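Local coordinates for hypothetical protein (Mus musculus, PDB 1VKB) that probably acts as a gamma-glutamylamine cyclotransferase, releasing the free amine from gamma-glutamylamines with formation of 5-oxoproline, at residues R24-H29 with E143-E148; S51-I56 with L139-S144; R43-T48 with Q108-E113; H15-G20 with C124-T129. All blocks are in the same frame, centred on the assembly; numbering follows the deposited sequence. Where two conformers were deposited one is given.

Interaction 1: residues R24-H29 with E143-E148. With FMT (formic acid), chain D.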
loop_
_atom_site.group_PDB
_atom_site.type_symbol
_atom_site.label_atom_id
_atom_site.label_comp_id
_atom_site.label_asym_id
_atom_site.label_seq_id
_atom_site.Cartn_x
_atom_site.Cartn_y
_atom_site.Cartn_z
ATOM N N ARG A 24 6.317 -7.737 -0.303
ATOM C CA ARG A 24 7.242 -8.844 -0.036
ATOM C C ARG A 24 8.074 -8.516 1.171
ATOM O O ARG A 24 8.556 -7.402 1.330
ATOM C CB ARG A 24 8.162 -9.104 -1.218
ATOM C CG ARG A 24 7.472 -9.822 -2.364
ATOM C CD ARG A 24 8.380 -10.111 -3.520
ATOM N NE ARG A 24 7.765 -11.087 -4.419
ATOM C CZ ARG A 24 8.375 -11.547 -5.507
ATOM N NH1 ARG A 24 9.573 -11.093 -5.835
ATOM N NH2 ARG A 24 7.780 -12.430 -6.280
ATOM N N GLY A 25 8.189 -9.476 2.066
ATOM C CA GLY A 25 9.010 -9.293 3.231
ATOM C C GLY A 25 8.416 -8.480 4.336
ATOM O O GLY A 25 9.093 -8.240 5.361
ATOM N N GLN A 26 7.180 -8.032 4.161
ATOM C CA GLN A 26 6.494 -7.246 5.174
ATOM C C GLN A 26 5.386 -8.077 5.866
ATOM O O GLN A 26 4.994 -9.167 5.373
ATOM C CB GLN A 26 5.996 -5.932 4.569
ATOM C CG GLN A 26 7.166 -5.024 4.108
ATOM C CD GLN A 26 8.074 -4.642 5.231
ATOM O OE1 GLN A 26 7.590 -4.334 6.293
ATOM N NE2 GLN A 26 9.388 -4.598 4.989
ATOM N N PRO A 27 4.933 -7.638 7.037
ATOM C CA PRO A 27 4.205 -8.572 7.927
ATOM C C PRO A 27 2.908 -9.211 7.413
ATOM O O PRO A 27 2.555 -10.300 7.906
ATOM C CB PRO A 27 3.978 -7.741 9.206
ATOM C CG PRO A 27 5.046 -6.679 9.152
ATOM C CD PRO A 27 5.210 -6.357 7.710
ATOM N N ASN A 28 2.209 -8.572 6.465
ATOM C CA ASN A 28 0.932 -9.107 5.955
ATOM C C ASN A 28 1.039 -9.646 4.555
ATOM O O ASN A 28 0.033 -9.936 3.917
ATOM C CB ASN A 28 -0.211 -8.081 6.038
ATOM C CG ASN A 28 -0.682 -7.830 7.460
ATOM O OD1 ASN A 28 -0.852 -8.789 8.240
ATOM N ND2 ASN A 28 -0.799 -6.531 7.845
ATOM N N HIS A 29 2.253 -9.808 4.064
ATOM C CA HIS A 29 2.424 -10.347 2.718
ATOM C C HIS A 29 1.720 -11.702 2.518
ATOM O O HIS A 29 1.238 -11.967 1.442
ATOM C CB HIS A 29 3.900 -10.484 2.316
ATOM C CG HIS A 29 4.091 -10.775 0.856
ATOM N ND1 HIS A 29 3.643 -9.920 -0.142
ATOM C CD2 HIS A 29 4.623 -11.846 0.224
ATOM C CE1 HIS A 29 3.919 -10.452 -1.315
ATOM N NE2 HIS A 29 4.518 -11.615 -1.124
ATOM N N GLU A 143 9.584 7.761 2.474
ATOM C CA GLU A 143 9.670 7.401 1.052
ATOM C C GLU A 143 9.284 5.939 0.867
ATOM O O GLU A 143 8.744 5.539 -0.179
ATOM C CB GLU A 143 11.083 7.656 0.538
ATOM C CG GLU A 143 11.391 9.149 0.453
ATOM C CD GLU A 143 12.857 9.453 0.128
ATOM O OE1 GLU A 143 13.636 8.509 -0.100
ATOM O OE2 GLU A 143 13.196 10.653 0.122
ATOM N N SER A 144 9.596 5.120 1.868
ATOM C CA SER A 144 9.298 3.700 1.812
ATOM C C SER A 144 8.982 3.181 3.202
ATOM O O SER A 144 9.428 3.763 4.209
ATOM C CB SER A 144 10.428 2.891 1.173
ATOM O OG SER A 144 11.591 2.861 1.938
ATOM N N TYR A 145 8.272 2.056 3.234
ATOM C CA TYR A 145 7.887 1.401 4.485
ATOM C C TYR A 145 8.644 0.091 4.736
ATOM O O TYR A 145 8.689 -0.798 3.873
ATOM C CB TYR A 145 6.405 1.067 4.464
ATOM C CG TYR A 145 5.960 0.272 5.677
ATOM C CD1 TYR A 145 5.841 0.860 6.902
ATOM C CD2 TYR A 145 5.675 -1.105 5.570
ATOM C CE1 TYR A 145 5.441 0.088 8.066
ATOM C CE2 TYR A 145 5.263 -1.837 6.655
ATOM C CZ TYR A 145 5.164 -1.255 7.901
ATOM O OH TYR A 145 4.753 -2.014 8.963
ATOM N N ASP A 146 9.156 -0.037 5.953
ATOM C CA ASP A 146 9.682 -1.284 6.482
ATOM C C ASP A 146 9.280 -1.376 7.931
ATOM O O ASP A 146 9.732 -0.553 8.749
ATOM C CB ASP A 146 11.232 -1.295 6.344
ATOM C CG ASP A 146 11.883 -2.559 6.842
ATOM O OD1 ASP A 146 11.247 -3.593 7.197
ATOM O OD2 ASP A 146 13.111 -2.576 6.932
ATOM N N SER A 147 8.477 -2.391 8.270
ATOM C CA SER A 147 8.102 -2.623 9.660
ATOM C C SER A 147 9.320 -2.674 10.593
ATOM O O SER A 147 9.238 -2.208 11.728
ATOM C CB SER A 147 7.297 -3.921 9.762
ATOM O OG SER A 147 6.907 -4.137 11.099
ATOM N N GLU A 148 10.458 -3.203 10.120
ATOM C CA GLU A 148 11.689 -3.307 10.937
ATOM C C GLU A 148 12.660 -2.111 10.796
ATOM O O GLU A 148 13.851 -2.196 11.169
ATOM C CB GLU A 148 12.410 -4.635 10.578
ATOM C CG GLU A 148 11.587 -5.870 10.863
ATOM C CD GLU A 148 11.350 -6.128 12.359
ATOM O OE1 GLU A 148 12.202 -5.772 13.150
ATOM O OE2 GLU A 148 10.315 -6.700 12.744
HETATM C C FMT D . 4.662 -12.735 -4.195
HETATM O O1 FMT D . 4.891 -13.162 -5.322
HETATM O O2 FMT D . 5.555 -12.529 -3.399
#
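Asp-146 OD1 is gripped by two donors: the side-chain NE2 of Gln-26, 3.1 Å away, and the backbone N of Glu-148, also at 3.1 Å. The second bond makes an Asx turn, and the two reach the oxygen from opposite faces of the carboxylate. Asp-146 OD1 lies in the plane of the Gln-26 amide, and the N-H points almost straight at it (177°), but it comes down on the carboxylate from above, the two planes standing 86° apart. The other end of the same amide is used as well: Gln-26 OE1 accepts from Ser-147 N at 2.9 Å. The amide is thereby held at both ends, which fixes its flip. The bend in the Gln-26 chain (chi2 -61°) brings both ends to the 143-148 loop, and OE1 also meets the Tyr-145 ring obliquely at CE2. Next in the chain, the Pro-27 ring rests with CG 3.6 Å from Ser-147 CB; Ser-147 OG itself bonds to Tyr-155 N. The type I turn from Gln-26 to His-29 folds the loop after strand 14-18 back on itself. On its far side a formic acid molecule, probably from the crystallisation liquor, is bound by Arg-24 and His-29. Its O1 takes Arg-24 NH2, while O2 lies at the edge of both flat groups, 2.8 Å from Arg-24 NE and 2.7 Å from His-29 NE2.

Interaction 2: residues S51-I56 with L139-S144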
loop_
_atom_site.group_PDB
_atom_site.type_symbol
_atom_site.label_atom_id
_atom_site.label_comp_id
_atom_site.label_asym_id
_atom_site.label_seq_id
_atom_site.Cartn_x
_atom_site.Cartn_y
_atom_site.Cartn_z
ATOM N N SER A 51 3.566 12.876 -5.441
ATOM C CA SER A 51 4.054 12.680 -4.053
ATOM C C SER A 51 2.866 12.582 -3.104
ATOM O O SER A 51 1.858 13.285 -3.284
ATOM C CB SER A 51 5.015 13.774 -3.647
ATOM O OG SER A 51 4.389 15.006 -3.726
ATOM N N PHE A 52 2.993 11.759 -2.067
ATOM C CA PHE A 52 1.978 11.668 -1.006
ATOM C C PHE A 52 2.712 11.489 0.313
ATOM O O PHE A 52 3.779 10.867 0.305
ATOM C CB PHE A 52 1.116 10.416 -1.194
ATOM C CG PHE A 52 0.333 10.415 -2.460
ATOM C CD1 PHE A 52 -0.901 11.017 -2.507
ATOM C CD2 PHE A 52 0.864 9.859 -3.618
ATOM C CE1 PHE A 52 -1.632 11.055 -3.682
ATOM C CE2 PHE A 52 0.137 9.879 -4.795
ATOM C CZ PHE A 52 -1.117 10.478 -4.834
ATOM N N PRO A 53 2.136 11.924 1.450
ATOM C CA PRO A 53 2.678 11.539 2.750
ATOM C C PRO A 53 2.447 10.081 3.067
ATOM O O PRO A 53 1.317 9.585 2.932
ATOM C CB PRO A 53 1.909 12.441 3.751
ATOM C CG PRO A 53 1.276 13.482 2.919
ATOM C CD PRO A 53 0.955 12.787 1.613
ATOM N N LEU A 54 3.492 9.393 3.535
ATOM C CA LEU A 54 3.386 8.030 4.036
ATOM C C LEU A 54 3.784 8.055 5.474
ATOM O O LEU A 54 4.938 8.402 5.787
ATOM C CB LEU A 54 4.303 7.091 3.255
ATOM C CG LEU A 54 4.501 5.677 3.744
ATOM C CD1 LEU A 54 3.109 4.982 3.844
ATOM C CD2 LEU A 54 5.518 4.880 2.917
ATOM N N VAL A 55 2.846 7.720 6.345
ATOM C CA VAL A 55 3.073 7.808 7.773
ATOM C C VAL A 55 2.826 6.443 8.420
ATOM O O VAL A 55 2.021 5.658 7.963
ATOM C CB VAL A 55 2.171 8.885 8.460
ATOM C CG1 VAL A 55 2.467 10.295 7.947
ATOM C CG2 VAL A 55 0.679 8.598 8.290
ATOM N N ILE A 56 3.525 6.214 9.521
ATOM C CA ILE A 56 3.343 5.033 10.344
ATOM C C ILE A 56 2.651 5.506 11.595
ATOM O O ILE A 56 3.219 6.282 12.399
ATOM C CB ILE A 56 4.698 4.383 10.650
ATOM C CG1 ILE A 56 5.382 3.897 9.367
ATOM C CG2 ILE A 56 4.481 3.195 11.549
ATOM C CD1 ILE A 56 6.816 3.454 9.580
ATOM N N LEU A 139 3.497 13.604 11.632
ATOM C CA LEU A 139 4.403 12.458 11.766
ATOM C C LEU A 139 5.394 12.480 10.595
ATOM O O LEU A 139 5.177 13.184 9.599
ATOM C CB LEU A 139 3.629 11.150 11.753
ATOM C CG LEU A 139 2.772 10.897 12.974
ATOM C CD1 LEU A 139 1.888 9.691 12.711
ATOM C CD2 LEU A 139 3.648 10.666 14.200
ATOM N N PRO A 140 6.487 11.727 10.709
ATOM C CA PRO A 140 7.472 11.722 9.650
ATOM C C PRO A 140 6.876 11.197 8.339
ATOM O O PRO A 140 6.115 10.258 8.375
ATOM C CB PRO A 140 8.528 10.756 10.176
ATOM C CG PRO A 140 8.416 10.843 11.659
ATOM C CD PRO A 140 6.917 10.929 11.870
ATOM N N TYR A 141 7.258 11.785 7.211
ATOM C CA TYR A 141 6.804 11.327 5.892
ATOM C C TYR A 141 7.856 10.501 5.216
ATOM O O TYR A 141 8.943 10.990 4.930
ATOM C CB TYR A 141 6.439 12.494 4.972
ATOM C CG TYR A 141 5.297 13.383 5.437
ATOM C CD1 TYR A 141 4.455 13.041 6.500
ATOM C CD2 TYR A 141 5.061 14.590 4.800
ATOM C CE1 TYR A 141 3.414 13.895 6.885
ATOM C CE2 TYR A 141 4.026 15.439 5.189
ATOM C CZ TYR A 141 3.201 15.085 6.209
ATOM O OH TYR A 141 2.200 15.964 6.611
ATOM N N HIS A 142 7.509 9.241 4.975
ATOM C CA HIS A 142 8.435 8.219 4.517
ATOM C C HIS A 142 8.431 8.092 3.022
ATOM O O HIS A 142 7.399 8.229 2.371
ATOM C CB HIS A 142 8.022 6.865 5.107
ATOM C CG HIS A 142 8.301 6.738 6.573
ATOM N ND1 HIS A 142 9.507 6.303 7.058
ATOM C CD2 HIS A 142 7.564 7.079 7.648
ATOM C CE1 HIS A 142 9.486 6.342 8.379
ATOM N NE2 HIS A 142 8.323 6.827 8.763
ATOM N N GLU A 143 9.584 7.761 2.474
ATOM C CA GLU A 143 9.670 7.401 1.052
ATOM C C GLU A 143 9.284 5.939 0.867
ATOM O O GLU A 143 8.744 5.539 -0.179
ATOM C CB GLU A 143 11.083 7.656 0.538
ATOM C CG GLU A 143 11.391 9.149 0.453
ATOM C CD GLU A 143 12.857 9.453 0.128
ATOM O OE1 GLU A 143 13.636 8.509 -0.100
ATOM O OE2 GLU A 143 13.196 10.653 0.122
ATOM N N SER A 144 9.596 5.120 1.868
ATOM C CA SER A 144 9.298 3.700 1.812
ATOM C C SER A 144 8.982 3.181 3.202
ATOM O O SER A 144 9.428 3.763 4.209
ATOM C CB SER A 144 10.428 2.891 1.173
ATOM O OG SER A 144 11.591 2.861 1.938
HETATM O O HOH W 1 5.871 10.509 2.109
HETATM O O HOH W 2 5.639 8.123 9.907
#
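Leu-54 and His-142 meet through one direct backbone hydrogen bond, His-142 N to Leu-54 O at 2.8 Å and in the carbonyl plane, where the two chains run at about 96° to each other. Two waters extend this join: one links Leu-54 N and Phe-52 O to His-142 O, the other links Ile-56 N to Pro-140 O. Pro-53 sets CB over the centre of the Tyr-141 ring, a CH-pi contact 3.6 Å from the centroid and only 5° off the normal. Val-55 lies alongside the same ring, its CG1 3.7 Å from Tyr-141 CD1. The loop after strand 121-129 is thus laid across strand 54-57, whose other edge pairs antiparallel with strand 62-66. Without the Tyr-141 ring, as with an alanine here, Pro-53 CB is likely to lose the aromatic face it packs on and Val-55 CG1 its neighbour, opening a gap against the strand. Leu-54 crosses His-142 at about a right angle, with CD2 3.9 Å from His-142 CB. With CG1 beside its backbone N (chi1 -63°) and the chain extended beyond it, Ile-56 sends CD1 over the face of the His-142 imidazole, 4.1 Å from the centroid. Leu-139 CD1 packs against Ile-56 O at 3.7 Å.

Interaction 3: residues R43-T48 with Q108-E113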
loop_
_atom_site.group_PDB
_atom_site.type_symbol
_atom_site.label_atom_id
_atom_site.label_comp_id
_atom_site.label_asym_id
_atom_site.label_seq_id
_atom_site.Cartn_x
_atom_site.Cartn_y
_atom_site.Cartn_z
ATOM N N ARG A 43 4.791 -8.226 -10.382
ATOM C CA ARG A 43 5.247 -7.695 -11.661
ATOM C C ARG A 43 6.497 -6.812 -11.601
ATOM O O ARG A 43 7.280 -6.749 -12.570
ATOM C CB ARG A 43 4.112 -6.913 -12.299
ATOM C CG ARG A 43 2.951 -7.792 -12.726
ATOM C CD ARG A 43 3.318 -8.727 -13.855
ATOM N NE ARG A 43 2.162 -9.521 -14.223
ATOM C CZ ARG A 43 2.094 -10.826 -14.177
ATOM N NH1 ARG A 43 3.140 -11.552 -13.849
ATOM N NH2 ARG A 43 0.957 -11.416 -14.500
ATOM N N GLY A 44 6.708 -6.129 -10.491
ATOM C CA GLY A 44 7.919 -5.319 -10.363
ATOM C C GLY A 44 7.848 -4.282 -9.265
ATOM O O GLY A 44 7.056 -4.391 -8.332
ATOM N N ARG A 45 8.716 -3.296 -9.360
ATOM C CA ARG A 45 8.850 -2.248 -8.345
ATOM C C ARG A 45 8.552 -0.925 -8.992
ATOM O O ARG A 45 8.855 -0.722 -10.192
ATOM C CB ARG A 45 10.272 -2.210 -7.810
ATOM C CG ARG A 45 10.689 -3.413 -6.981
ATOM C CD ARG A 45 12.112 -3.302 -6.432
ATOM N NE ARG A 45 13.122 -3.191 -7.504
ATOM C CZ ARG A 45 13.778 -2.072 -7.867
ATOM N NH1 ARG A 45 13.556 -0.905 -7.265
ATOM N NH2 ARG A 45 14.671 -2.122 -8.857
ATOM N N GLY A 46 8.013 0.001 -8.200
ATOM C CA GLY A 46 7.653 1.321 -8.702
ATOM C C GLY A 46 7.651 2.394 -7.632
ATOM O O GLY A 46 7.906 2.107 -6.448
ATOM N N CYS A 47 7.453 3.639 -8.056
ATOM C CA CYS A 47 7.226 4.769 -7.124
ATOM C C CYS A 47 6.070 5.573 -7.658
ATOM O O CYS A 47 5.884 5.676 -8.877
ATOM C CB CYS A 47 8.483 5.703 -7.206
ATOM S SG CYS A 47 8.844 6.705 -5.749
ATOM N N THR A 48 5.289 6.160 -6.775
ATOM C CA THR A 48 4.168 6.957 -7.234
ATOM C C THR A 48 4.704 8.113 -8.040
ATOM O O THR A 48 5.779 8.649 -7.739
ATOM C CB THR A 48 3.313 7.438 -6.054
ATOM O OG1 THR A 48 4.102 8.151 -5.073
ATOM C CG2 THR A 48 2.748 6.249 -5.359
ATOM N N GLN A 108 5.336 5.103 -11.562
ATOM C CA GLN A 108 6.535 5.008 -12.362
ATOM C C GLN A 108 7.168 3.606 -12.130
ATOM O O GLN A 108 7.389 3.164 -10.970
ATOM C CB GLN A 108 7.500 6.121 -11.967
ATOM C CG GLN A 108 8.828 6.056 -12.725
ATOM C CD GLN A 108 9.876 7.019 -12.191
ATOM O OE1 GLN A 108 9.772 7.533 -11.069
ATOM N NE2 GLN A 108 10.899 7.258 -13.001
ATOM N N VAL A 109 7.466 2.916 -13.227
ATOM C CA VAL A 109 8.047 1.579 -13.165
ATOM C C VAL A 109 9.558 1.707 -12.950
ATOM O O VAL A 109 10.256 2.357 -13.742
ATOM C CB VAL A 109 7.750 0.817 -14.440
ATOM C CG1 VAL A 109 8.483 -0.534 -14.460
ATOM C CG2 VAL A 109 6.233 0.652 -14.595
ATOM N N LEU A 110 10.056 1.127 -11.879
ATOM C CA LEU A 110 11.501 1.118 -11.603
ATOM C C LEU A 110 12.150 -0.203 -12.025
ATOM O O LEU A 110 13.275 -0.233 -12.451
ATOM C CB LEU A 110 11.730 1.354 -10.130
ATOM C CG LEU A 110 11.172 2.674 -9.607
ATOM C CD1 LEU A 110 11.442 2.750 -8.118
ATOM C CD2 LEU A 110 11.749 3.865 -10.349
ATOM N N GLU A 111 11.411 -1.295 -11.941
ATOM C CA GLU A 111 11.872 -2.609 -12.380
ATOM C C GLU A 111 10.646 -3.390 -12.784
ATOM O O GLU A 111 9.593 -3.263 -12.161
ATOM C CB GLU A 111 12.654 -3.301 -11.247
ATOM C CG GLU A 111 12.938 -4.794 -11.451
ATOM C CD GLU A 111 11.893 -5.760 -10.831
ATOM O OE1 GLU A 111 11.352 -5.495 -9.745
ATOM O OE2 GLU A 111 11.642 -6.840 -11.420
ATOM N N TRP A 112 10.747 -4.153 -13.863
ATOM C CA TRP A 112 9.636 -4.972 -14.319
ATOM C C TRP A 112 10.103 -6.377 -14.606
ATOM O O TRP A 112 11.096 -6.554 -15.304
ATOM C CB TRP A 112 9.028 -4.381 -15.586
ATOM C CG TRP A 112 7.706 -4.998 -15.979
ATOM C CD1 TRP A 112 7.488 -5.963 -16.933
ATOM C CD2 TRP A 112 6.412 -4.676 -15.447
ATOM N NE1 TRP A 112 6.148 -6.246 -17.013
ATOM C CE2 TRP A 112 5.469 -5.465 -16.117
ATOM C CE3 TRP A 112 5.953 -3.771 -14.473
ATOM C CZ2 TRP A 112 4.105 -5.398 -15.835
ATOM C CZ3 TRP A 112 4.593 -3.697 -14.219
ATOM C CH2 TRP A 112 3.691 -4.497 -14.902
ATOM N N GLU A 113 9.374 -7.374 -14.104
ATOM C CA GLU A 113 9.623 -8.770 -14.457
ATOM C C GLU A 113 8.682 -9.182 -15.582
ATOM O O GLU A 113 7.451 -9.091 -15.409
ATOM C CB GLU A 113 9.386 -9.676 -13.244
ATOM C CG GLU A 113 10.375 -9.456 -12.122
ATOM C CD GLU A 113 10.353 -10.550 -11.081
ATOM O OE1 GLU A 113 9.501 -11.469 -11.147
ATOM O OE2 GLU A 113 11.196 -10.474 -10.175
HETATM O O HOH W 3 5.930 -11.055 -14.030
HETATM O O HOH W 4 8.056 9.077 -9.337
#
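Arg-45 O takes two backbone N-H groups from consecutive residues, Leu-110 N at 2.8 Å and Glu-111 N at 3.1 Å, both from the same face of the carbonyl. This is a classic beta bulge: the antiparallel register slips by one residue where the chain turns a corner at Leu-110. Before the corner Cys-47 and Gln-108 form a hydrogen-bonded pair, and after it Arg-45 pairs with Glu-111. Strand 40-48 thus receives both strand 101-109 and strand 111-112 along one edge, part of the curled sheet of the gamma-glutamyl cyclotransferase-like fold. Gly-44 and Gly-46 lie where a CB would clash with Glu-111 O and Gln-108 O respectively. Arg-43 uses the aliphatic part of its chain, CB standing over the six-membered ring of Trp-112, 3.8 Å from its centroid, while its NH2 goes to a salt bridge with Glu-81. The Glu-111 chain, bent at chi2 (-93°), carries OE1 back toward Arg-45 NE in a long salt bridge of 3.7 Å, the carboxylate and guanidinium planes 17° apart. Cys-47 is also tied by a disulfide to Cys-74. Leu-110 turns back over Gly-46, its CD1 3.8 Å from Gly-46 C.

Interaction 4: residues H15-G20 with C124-T129. With FMT (formic acid), chain C.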
loop_
_atom_site.group_PDB
_atom_site.type_symbol
_atom_site.label_atom_id
_atom_site.label_comp_id
_atom_site.label_asym_id
_atom_site.label_seq_id
_atom_site.Cartn_x
_atom_site.Cartn_y
_atom_site.Cartn_z
ATOM N N HIS A 15 -4.106 -4.134 -12.011
ATOM C CA HIS A 15 -2.857 -3.786 -11.378
ATOM C C HIS A 15 -3.093 -3.056 -10.070
ATOM O O HIS A 15 -3.939 -2.169 -10.013
ATOM C CB HIS A 15 -1.996 -2.918 -12.290
ATOM C CG HIS A 15 -1.338 -3.690 -13.407
ATOM N ND1 HIS A 15 -1.404 -3.303 -14.728
ATOM C CD2 HIS A 15 -0.631 -4.842 -13.393
ATOM C CE1 HIS A 15 -0.751 -4.178 -15.482
ATOM N NE2 HIS A 15 -0.279 -5.128 -14.693
ATOM N N ILE A 16 -2.359 -3.469 -9.040
ATOM C CA ILE A 16 -2.315 -2.779 -7.772
ATOM C C ILE A 16 -0.891 -2.463 -7.403
ATOM O O ILE A 16 0.053 -3.122 -7.873
ATOM C CB ILE A 16 -3.000 -3.585 -6.632
ATOM C CG1 ILE A 16 -2.197 -4.850 -6.210
ATOM C CG2 ILE A 16 -4.469 -3.970 -6.988
ATOM C CD1 ILE A 16 -2.766 -5.423 -4.955
ATOM N N PHE A 17 -0.741 -1.462 -6.548
ATOM C CA PHE A 17 0.550 -1.042 -6.041
ATOM C C PHE A 17 0.435 -1.015 -4.521
ATOM O O PHE A 17 -0.413 -0.338 -3.981
ATOM C CB PHE A 17 0.864 0.326 -6.584
ATOM C CG PHE A 17 2.094 0.978 -6.014
ATOM C CD1 PHE A 17 3.352 0.692 -6.514
ATOM C CD2 PHE A 17 1.970 1.948 -5.047
ATOM C CE1 PHE A 17 4.473 1.366 -6.009
ATOM C CE2 PHE A 17 3.089 2.601 -4.559
ATOM C CZ PHE A 17 4.307 2.324 -5.052
ATOM N N VAL A 18 1.272 -1.814 -3.884
ATOM C CA VAL A 18 1.334 -1.952 -2.434
ATOM C C VAL A 18 2.635 -1.358 -1.905
ATOM O O VAL A 18 3.726 -1.547 -2.466
ATOM C CB VAL A 18 1.098 -3.399 -1.963
ATOM C CG1 VAL A 18 -0.307 -3.838 -2.389
ATOM C CG2 VAL A 18 2.144 -4.357 -2.425
ATOM N N TYR A 19 2.487 -0.597 -0.837
ATOM C CA TYR A 19 3.595 0.172 -0.255
ATOM C C TYR A 19 3.848 -0.211 1.193
ATOM O O TYR A 19 4.852 0.195 1.747
ATOM C CB TYR A 19 3.296 1.677 -0.325
ATOM C CG TYR A 19 2.011 2.039 0.365
ATOM C CD1 TYR A 19 1.971 2.264 1.737
ATOM C CD2 TYR A 19 0.830 2.157 -0.365
ATOM C CE1 TYR A 19 0.782 2.545 2.358
ATOM C CE2 TYR A 19 -0.345 2.410 0.244
ATOM C CZ TYR A 19 -0.365 2.619 1.629
ATOM O OH TYR A 19 -1.543 2.922 2.278
ATOM N N GLY A 20 2.910 -0.934 1.817
ATOM C CA GLY A 20 2.971 -1.160 3.230
ATOM C C GLY A 20 3.190 -2.593 3.622
ATOM O O GLY A 20 4.139 -3.282 3.188
ATOM N N CYS A 124 -2.325 1.923 -11.328
ATOM C CA CYS A 124 -2.518 0.883 -10.343
ATOM C C CYS A 124 -3.512 1.372 -9.300
ATOM O O CYS A 124 -3.502 2.544 -8.959
ATOM C CB CYS A 124 -1.229 0.639 -9.579
ATOM S SG CYS A 124 0.153 0.019 -10.556
ATOM N N PHE A 125 -4.331 0.478 -8.796
ATOM C CA PHE A 125 -5.071 0.751 -7.601
ATOM C C PHE A 125 -4.087 0.798 -6.390
ATOM O O PHE A 125 -3.189 -0.050 -6.227
ATOM C CB PHE A 125 -6.128 -0.304 -7.323
ATOM C CG PHE A 125 -7.299 -0.272 -8.276
ATOM C CD1 PHE A 125 -8.020 0.889 -8.510
ATOM C CD2 PHE A 125 -7.669 -1.435 -8.959
ATOM C CE1 PHE A 125 -9.077 0.893 -9.438
ATOM C CE2 PHE A 125 -8.741 -1.402 -9.858
ATOM C CZ PHE A 125 -9.420 -0.251 -10.085
ATOM N N VAL A 126 -4.354 1.737 -5.499
ATOM C CA VAL A 126 -3.549 1.913 -4.278
ATOM C C VAL A 126 -4.523 2.182 -3.141
ATOM O O VAL A 126 -5.541 2.859 -3.363
ATOM C CB VAL A 126 -2.603 3.138 -4.415
ATOM C CG1 VAL A 126 -1.710 3.261 -3.170
ATOM C CG2 VAL A 126 -1.724 3.002 -5.646
ATOM N N TYR A 127 -4.256 1.613 -1.967
ATOM C CA TYR A 127 -5.070 1.886 -0.768
ATOM C C TYR A 127 -4.561 3.190 -0.116
ATOM O O TYR A 127 -3.494 3.200 0.480
ATOM C CB TYR A 127 -5.046 0.674 0.184
ATOM C CG TYR A 127 -5.773 -0.482 -0.464
ATOM C CD1 TYR A 127 -7.175 -0.475 -0.543
ATOM C CD2 TYR A 127 -5.082 -1.538 -1.061
ATOM C CE1 TYR A 127 -7.859 -1.494 -1.183
ATOM C CE2 TYR A 127 -5.777 -2.563 -1.768
ATOM C CZ TYR A 127 -7.146 -2.538 -1.784
ATOM O OH TYR A 127 -7.838 -3.522 -2.436
ATOM N N THR A 128 -5.279 4.302 -0.352
ATOM C CA THR A 128 -4.944 5.616 0.244
ATOM C C THR A 128 -5.926 5.892 1.364
ATOM O O THR A 128 -6.871 5.156 1.542
ATOM C CB THR A 128 -5.001 6.720 -0.801
ATOM O OG1 THR A 128 -6.329 6.798 -1.344
ATOM C CG2 THR A 128 -4.127 6.372 -1.964
ATOM N N THR A 129 -5.717 6.949 2.133
ATOM C CA THR A 129 -6.722 7.336 3.095
ATOM C C THR A 129 -6.908 8.833 3.229
ATOM O O THR A 129 -5.932 9.585 3.254
ATOM C CB THR A 129 -6.516 6.687 4.435
ATOM O OG1 THR A 129 -7.597 7.086 5.279
ATOM C CG2 THR A 129 -5.275 7.182 5.136
HETATM C C FMT C . -0.397 -1.564 1.394
HETATM O O1 FMT C . -0.136 -1.014 0.302
HETATM O O2 FMT C . 0.295 -2.384 2.051
HETATM O O HOH W 5 -1.938 -0.093 -1.634
#
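Tyr-19 puts its hydroxyl 2.7 Å from Tyr-127 O and donates to it, nearly in line with the carbonyl. With CG between the backbone N and the carbonyl carbon (chi1 57°), the ring folds back over its own backbone, which brings the hydroxyl to Tyr-127 O and one face under O1 of a formic acid molecule, probably from the crystallisation liquor. This O1 accepts from Tyr-19 N at 2.9 Å; O2 is held weakly by Gly-20 N, and the molecule is also hydrogen-bonded to Leu-22 N. Such a small acid in this Tyr-Gly-Thr-Leu loop is consistent with the substrate pocket of related cyclotransferases. Val-126 divides its branches: CG1 reaches the Tyr-19 ring edge, 3.8 Å from CE2, and CG2 lies 3.8 Å from Phe-17 CB. A phenylalanine in place of Tyr-19 would probably leave Tyr-127 O without this donor and Leu-65 N without its acceptor. Phe-17 CB also meets Cys-124 CB at 3.7 Å. Backbone bonds from Phe-125 N to His-15 O and from Phe-17 N to Phe-125 O make a short parallel bridge, which closes the sheet into a barrel. Inside it Phe-17 and Cys-124 pack on Val-107 of strand 101-109; outside, Ile-16 and Phe-125 lie under Leu-87 of helix 84-93, and strand 76-82 flanks strand 14-18.

Overall arrangement
From the N terminus the chain enters interaction 4 with strand 14-18, then interaction 1 with the loop at 24-29, interaction 3 with strand 40-48 and interaction 2 with 51-56. It closes them in the order 3, 4, 2 and 1. Interaction 3 therefore nests inside the loops of both 4 and 1, while 4 crosses 1 and 2, and 2 crosses 3. Interactions 3 and 4 join barrel strands and touch where Phe-17 meets Gly-46 and Thr-48. Interactions 2 and 1 end on one continuous stretch, 139-148, which ties strand 54-57 to the loop after strand 14-18. Tyr-145 packs on Ile-56, and also on Tyr-19 and Gly-20 beside the formic acid of interaction 4.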